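Local coordinates for hyaluronidase (Thermobaculum terrenum, PDB 5DIY), which probably removes N-acetylglucosamine from modified proteins as an O-GlcNAc hydrolase of glycoside hydrolase family 84, here in a mutant form, at residues T204-M207 against Q208-K212; F340-G343 against L344-L347. One frame throughout, in Å; residues are numbered along the deposited sequence.

Contact 1 (T204-M207 against Q208-K212)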
ATOM      1  N   THR C 204      18.307  -1.374 -10.009  1.00 31.15           N
ATOM      2  CA  THR C 204      19.497  -2.205  -9.793  1.00 32.15           C
ATOM      3  C   THR C 204      20.632  -1.353  -9.240  1.00 33.44           C
ATOM      4  O   THR C 204      21.329  -1.765  -8.309  1.00 33.11           O
ATOM      5  CB  THR C 204      19.991  -2.885 -11.089  1.00 32.98           C
ATOM      6  OG1 THR C 204      20.301  -1.887 -12.069  1.00 34.62           O
ATOM      7  CG2 THR C 204      18.943  -3.834 -11.649  1.00 32.58           C
ATOM      8  N   SER C 205      20.798  -0.159  -9.809  1.00 33.94           N
ATOM      9  CA  SER C 205      21.774   0.815  -9.315  1.00 35.14           C
ATOM     10  C   SER C 205      21.622   1.087  -7.822  1.00 34.49           C
ATOM     11  O   SER C 205      22.615   1.123  -7.087  1.00 34.87           O
ATOM     12  CB  SER C 205      21.638   2.134 -10.077  1.00 37.55           C
ATOM     13  OG  SER C 205      22.618   3.067  -9.658  1.00 41.19           O
ATOM     14  N   HIS C 206      20.380   1.286  -7.380  1.00 32.37           N
ATOM     15  CA  HIS C 206      20.107   1.563  -5.975  1.00 31.29           C
ATOM     16  C   HIS C 206      20.452   0.365  -5.098  1.00 29.87           C
ATOM     17  O   HIS C 206      21.141   0.518  -4.088  1.00 30.09           O
ATOM     18  CB  HIS C 206      18.640   1.968  -5.761  1.00 31.41           C
ATOM     19  CG  HIS C 206      18.332   2.384  -4.358  1.00 30.78           C
ATOM     20  ND1 HIS C 206      18.912   3.489  -3.778  1.00 30.54           N
ATOM     21  CD2 HIS C 206      17.518   1.847  -3.418  1.00 31.16           C
ATOM     22  CE1 HIS C 206      18.469   3.617  -2.541  1.00 30.89           C
ATOM     23  NE2 HIS C 206      17.621   2.635  -2.298  1.00 30.75           N
ATOM     24  N   MET C 207      19.990  -0.822  -5.486  1.00 29.45           N
ATOM     25  CA  MET C 207      20.239  -2.033  -4.687  1.00 29.25           C
ATOM     26  C   MET C 207      21.702  -2.498  -4.732  1.00 29.84           C
ATOM     27  O   MET C 207      22.154  -3.166  -3.803  1.00 28.21           O
ATOM     28  CB  MET C 207      19.272  -3.157  -5.066  1.00 28.36           C
ATOM     29  CG  MET C 207      17.798  -2.804  -4.869  1.00 28.70           C
ATOM     30  SD  MET C 207      17.359  -2.112  -3.254  1.00 28.82           S
ATOM     31  CE  MET C 207      17.835  -3.478  -2.193  1.00 28.75           C
ATOM     32  N   GLN C 208      22.422  -2.143  -5.801  1.00 32.29           N
ATOM     33  CA  GLN C 208      23.889  -2.289  -5.867  1.00 35.14           C
ATOM     34  C   GLN C 208      24.576  -1.531  -4.743  1.00 33.96           C
ATOM     35  O   GLN C 208      25.450  -2.076  -4.067  1.00 34.32           O
ATOM     36  CB  GLN C 208      24.455  -1.765  -7.198  1.00 38.34           C
ATOM     37  CG  GLN C 208      24.494  -2.773  -8.333  1.00 41.53           C
ATOM     38  CD  GLN C 208      25.075  -2.195  -9.620  1.00 45.29           C
ATOM     39  OE1 GLN C 208      25.326  -0.990  -9.726  1.00 47.65           O
ATOM     40  NE2 GLN C 208      25.290  -3.058 -10.606  1.00 45.88           N
ATOM     41  N   GLU C 209      24.180  -0.274  -4.555  1.00 33.23           N
ATOM     42  CA  GLU C 209      24.740   0.556  -3.488  1.00 32.88           C
ATOM     43  C   GLU C 209      24.450  -0.041  -2.122  1.00 31.28           C
ATOM     44  O   GLU C 209      25.352  -0.165  -1.300  1.00 29.57           O
ATOM     45  CB  GLU C 209      24.193   1.980  -3.543  1.00 35.09           C
ATOM     46  CG  GLU C 209      24.666   2.782  -4.737  1.00 37.61           C
ATOM     47  CD  GLU C 209      24.015   4.149  -4.785  1.00 40.39           C
ATOM     48  OE1 GLU C 209      22.845   4.239  -5.222  1.00 43.18           O
ATOM     49  OE2 GLU C 209      24.667   5.131  -4.373  1.00 42.06           O
ATOM     50  N   VAL C 210      23.195  -0.436  -1.902  1.00 30.83           N
ATOM     51  CA  VAL C 210      22.792  -1.072  -0.643  1.00 30.16           C
ATOM     52  C   VAL C 210      23.646  -2.321  -0.383  1.00 29.92           C
ATOM     53  O   VAL C 210      24.145  -2.515   0.729  1.00 30.05           O
ATOM     54  CB  VAL C 210      21.290  -1.458  -0.619  1.00 30.06           C
ATOM     55  CG1 VAL C 210      20.943  -2.228   0.659  1.00 29.72           C
ATOM     56  CG2 VAL C 210      20.397  -0.223  -0.715  1.00 30.47           C
ATOM     57  N   GLN C 211      23.800  -3.148  -1.415  1.00 30.00           N
ATOM     58  CA  GLN C 211      24.595  -4.372  -1.341  1.00 30.57           C
ATOM     59  C   GLN C 211      26.038  -4.111  -0.894  1.00 30.11           C
ATOM     60  O   GLN C 211      26.574  -4.879  -0.105  1.00 30.27           O
ATOM     61  CB  GLN C 211      24.565  -5.118  -2.690  1.00 31.12           C
ATOM     62  CG  GLN C 211      25.603  -6.228  -2.844  1.00 31.68           C
ATOM     63  CD  GLN C 211      25.385  -7.093  -4.076  1.00 32.28           C
ATOM     64  OE1 GLN C 211      24.679  -6.708  -5.008  1.00 34.23           O
ATOM     65  NE2 GLN C 211      26.002  -8.268  -4.084  1.00 31.89           N
ATOM     66  N   LYS C 212      26.644  -3.030  -1.388  1.00 30.42           N
ATOM     67  CA  LYS C 212      28.021  -2.667  -1.021  1.00 31.01           C
ATOM     68  C   LYS C 212      28.136  -2.319   0.456  1.00 30.04           C
ATOM     69  O   LYS C 212      29.005  -2.846   1.142  1.00 28.99           O
ATOM     70  CB  LYS C 212      28.539  -1.497  -1.868  1.00 31.81           C
ATOM     71  CG  LYS C 212      28.742  -1.829  -3.339  1.00 32.29           C
TER
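Met-207 and Val-210, three residues apart on the helix 204-214, meet through the methionine methyl: CE lies 4.3 Å from CB of Val-210. The methionine chain is bent at both of its outer torsions (chi2 -50°, chi3 -61°), which folds CE back alongside the valine rather than letting it run straight out. Val-210 also serves His-206. CG2 of Val-210 comes obliquely to the imidazole, 4.3 Å from NE2 of His-206.

The backbone supplies the hydrogen bonds, four successive i to i+4 links of the first turns. Gln-208 N reaches Thr-204 O at 2.8 Å, whereas Glu-209 N is held by Ser-205 O at a longer 3.3 Å. Val-210 N bonds to His-206 O at 3.1 Å, and Gln-211 N reaches Met-207 O at 2.9 Å.

The polar side chains start out beside the carbonyls of the preceding turn and then run on extended. CG of Gln-208 rests 3.3 Å from Thr-204 O, and the carboxylate of Glu-209 leans toward the first turn, its OE1 4.3 Å from ND1 of His-206, too far for a salt bridge.

Beyond the helix, Met-207 and Val-210 both pack on Trp-192 of strand 189-192 and Ala-218 of strand 218-222, so the apolar pair faces the barrel in this beta-alpha-beta unit. The His-206 ring also meets Trp-192. The chemistry is thus divided by side: sulfur and methyl groups are buried against the strands, while Gln-208 and Glu-209 lie on more accessible surface. If His-206 were protonated, the nearby glutamate would probably favour that charge, though only through a modest electrostatic effect at this separation.

Contact 2 (F340-G343 against L344-L347)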
ATOM      1  N   PHE C 340     -19.150  22.950 -27.832  1.00 27.92           N
ATOM      2  CA  PHE C 340     -20.064  22.647 -26.720  1.00 30.50           C
ATOM      3  C   PHE C 340     -20.633  21.240 -26.832  1.00 30.19           C
ATOM      4  O   PHE C 340     -20.687  20.507 -25.847  1.00 29.08           O
ATOM      5  CB  PHE C 340     -21.218  23.654 -26.655  1.00 32.12           C
ATOM      6  CG  PHE C 340     -20.771  25.087 -26.675  1.00 34.81           C
ATOM      7  CD1 PHE C 340     -20.073  25.618 -25.597  1.00 36.80           C
ATOM      8  CD2 PHE C 340     -21.022  25.904 -27.778  1.00 36.78           C
ATOM      9  CE1 PHE C 340     -19.641  26.938 -25.609  1.00 37.05           C
ATOM     10  CE2 PHE C 340     -20.597  27.234 -27.791  1.00 37.68           C
ATOM     11  CZ  PHE C 340     -19.904  27.750 -26.702  1.00 36.52           C
ATOM     12  N   GLU C 341     -21.038  20.876 -28.045  1.00 32.06           N
ATOM     13  CA  GLU C 341     -21.611  19.556 -28.317  1.00 33.52           C
ATOM     14  C   GLU C 341     -20.618  18.442 -28.023  1.00 30.06           C
ATOM     15  O   GLU C 341     -20.994  17.414 -27.475  1.00 29.02           O
ATOM     16  CB  GLU C 341     -22.097  19.455 -29.773  1.00 36.95           C
ATOM     17  CG  GLU C 341     -23.242  20.410 -30.104  1.00 41.09           C
ATOM     18  CD  GLU C 341     -23.916  20.114 -31.436  1.00 45.07           C
ATOM     19  OE1 GLU C 341     -23.273  19.520 -32.334  1.00 47.77           O
ATOM     20  OE2 GLU C 341     -25.103  20.486 -31.583  1.00 47.78           O
ATOM     21  N   GLN C 342     -19.354  18.663 -28.375  1.00 28.43           N
ATOM     22  CA  GLN C 342     -18.294  17.672 -28.170  1.00 27.82           C
ATOM     23  C   GLN C 342     -17.991  17.498 -26.669  1.00 25.82           C
ATOM     24  O   GLN C 342     -17.871  16.373 -26.181  1.00 24.49           O
ATOM     25  CB  GLN C 342     -17.017  18.059 -28.936  1.00 29.07           C
ATOM     26  CG  GLN C 342     -17.171  18.129 -30.459  1.00 30.72           C
ATOM     27  CD  GLN C 342     -17.595  19.506 -30.987  1.00 32.21           C
ATOM     28  OE1 GLN C 342     -18.469  20.174 -30.419  1.00 32.39           O
ATOM     29  NE2 GLN C 342     -16.980  19.930 -32.083  1.00 33.10           N
ATOM     30  N   GLY C 343     -17.892  18.615 -25.948  1.00 23.83           N
ATOM     31  CA  GLY C 343     -17.644  18.595 -24.510  1.00 22.73           C
ATOM     32  C   GLY C 343     -18.752  17.928 -23.715  1.00 22.50           C
ATOM     33  O   GLY C 343     -18.477  17.144 -22.805  1.00 21.98           O
ATOM     34  N   LEU C 344     -19.998  18.250 -24.052  1.00 22.34           N
ATOM     35  CA  LEU C 344     -21.164  17.617 -23.428  1.00 22.61           C
ATOM     36  C   LEU C 344     -21.245  16.116 -23.739  1.00 22.97           C
ATOM     37  O   LEU C 344     -21.560  15.319 -22.843  1.00 22.16           O
ATOM     38  CB  LEU C 344     -22.465  18.320 -23.844  1.00 22.30           C
ATOM     39  CG  LEU C 344     -22.699  19.728 -23.274  1.00 22.09           C
ATOM     40  CD1 LEU C 344     -23.969  20.319 -23.869  1.00 22.16           C
ATOM     41  CD2 LEU C 344     -22.768  19.712 -21.749  1.00 22.27           C
ATOM     42  N   ARG C 345     -20.946  15.743 -24.987  1.00 22.73           N
ATOM     43  CA  ARG C 345     -20.941  14.331 -25.404  1.00 24.55           C
ATOM     44  C   ARG C 345     -19.917  13.528 -24.609  1.00 23.25           C
ATOM     45  O   ARG C 345     -20.232  12.449 -24.118  1.00 22.05           O
ATOM     46  CB  ARG C 345     -20.665  14.185 -26.917  1.00 26.31           C
ATOM     47  CG  ARG C 345     -20.575  12.738 -27.408  1.00 29.05           C
ATOM     48  CD  ARG C 345     -20.696  12.602 -28.924  1.00 31.62           C
ATOM     49  NE  ARG C 345     -19.818  13.529 -29.648  1.00 35.11           N
ATOM     50  CZ  ARG C 345     -18.511  13.360 -29.873  1.00 39.49           C
ATOM     51  NH1 ARG C 345     -17.853  12.274 -29.449  1.00 41.29           N
ATOM     52  NH2 ARG C 345     -17.843  14.298 -30.537  1.00 42.52           N
ATOM     53  N   THR C 346     -18.705  14.068 -24.490  1.00 23.08           N
ATOM     54  CA  THR C 346     -17.618  13.416 -23.755  1.00 23.33           C
ATOM     55  C   THR C 346     -17.997  13.189 -22.299  1.00 23.19           C
ATOM     56  O   THR C 346     -17.787  12.098 -21.764  1.00 23.02           O
ATOM     57  CB  THR C 346     -16.327  14.252 -23.811  1.00 23.87           C
ATOM     58  OG1 THR C 346     -15.957  14.464 -25.177  1.00 25.07           O
ATOM     59  CG2 THR C 346     -15.179  13.563 -23.081  1.00 23.67           C
ATOM     60  N   LEU C 347     -18.556  14.217 -21.670  1.00 22.93           N
ATOM     61  CA  LEU C 347     -19.011  14.118 -20.285  1.00 24.14           C
ATOM     62  C   LEU C 347     -20.128  13.071 -20.145  1.00 24.12           C
ATOM     63  O   LEU C 347     -20.066  12.217 -19.252  1.00 23.86           O
ATOM     64  CB  LEU C 347     -19.484  15.489 -19.786  1.00 25.38           C
ATOM     65  CG  LEU C 347     -19.865  15.628 -18.310  1.00 26.67           C
ATOM     66  CD1 LEU C 347     -18.700  15.276 -17.396  1.00 27.50           C
ATOM     67  CD2 LEU C 347     -20.348  17.047 -18.046  1.00 27.26           C
TER
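Thr-346 and Gln-342 are joined twice through one carbonyl. Gln-342 O accepts the backbone N of Thr-346 at 3.0 Å and its hydroxyl OG1 at 2.9 Å, the two donors arriving from opposite faces of the carbonyl plane. The hydroxyl is brought there by a chi1 of -57°, which sets OG1 beside its own backbone N and turns it back toward the preceding turn. OG1 is also bonded to Lys-330 NZ of helix 322-336. An alanine at this position is likely to leave Gln-342 O with the amide bond alone and deprive the lysine of this partner.

The remaining backbone bonds follow the same i to i+4 pattern: Leu-344 N to Phe-340 O, Arg-345 N to Glu-341 O, and Leu-347 N to Gly-343 O at 3.1 Å.

Van der Waals contact is slighter. CG of Leu-344 sits 3.4 Å from Phe-340 O. Arg-345, bent at chi3 (49°), brings NH2 back to 3.9 Å from CG of Gln-342, an oblique approach to the aliphatic part of that chain.

Leu-344 and Leu-347 touch Met-390 of helix 373-398, whereas Thr-346 lies on Leu-327 and Val-331 of helix 322-336. This is the amphipathic first part of a long helix packed between neighbours in an all-helical region, its threonine hydroxyl bonded back to the i-4 carbonyl as is common for helical threonines.

Contact 1 and contact 2 come in series along the chain, the first closing well before the second opens. Their centres are 51 Å apart and their nearest atoms about 39 Å, without touching, and they share no helix or strand. The 204-212 stretch belongs to a helix linking the sixth and seventh strands of the eight-stranded parallel barrel, on the domain that holds the N-acetylglucosamine site. The 340-347 stretch opens the helix 340-362 in the helical part that follows, far from the sugar-binding site. Together they illustrate how the same i to i+4 bonding serves two settings: a helix laid on barrel strands, and one packed among other helices.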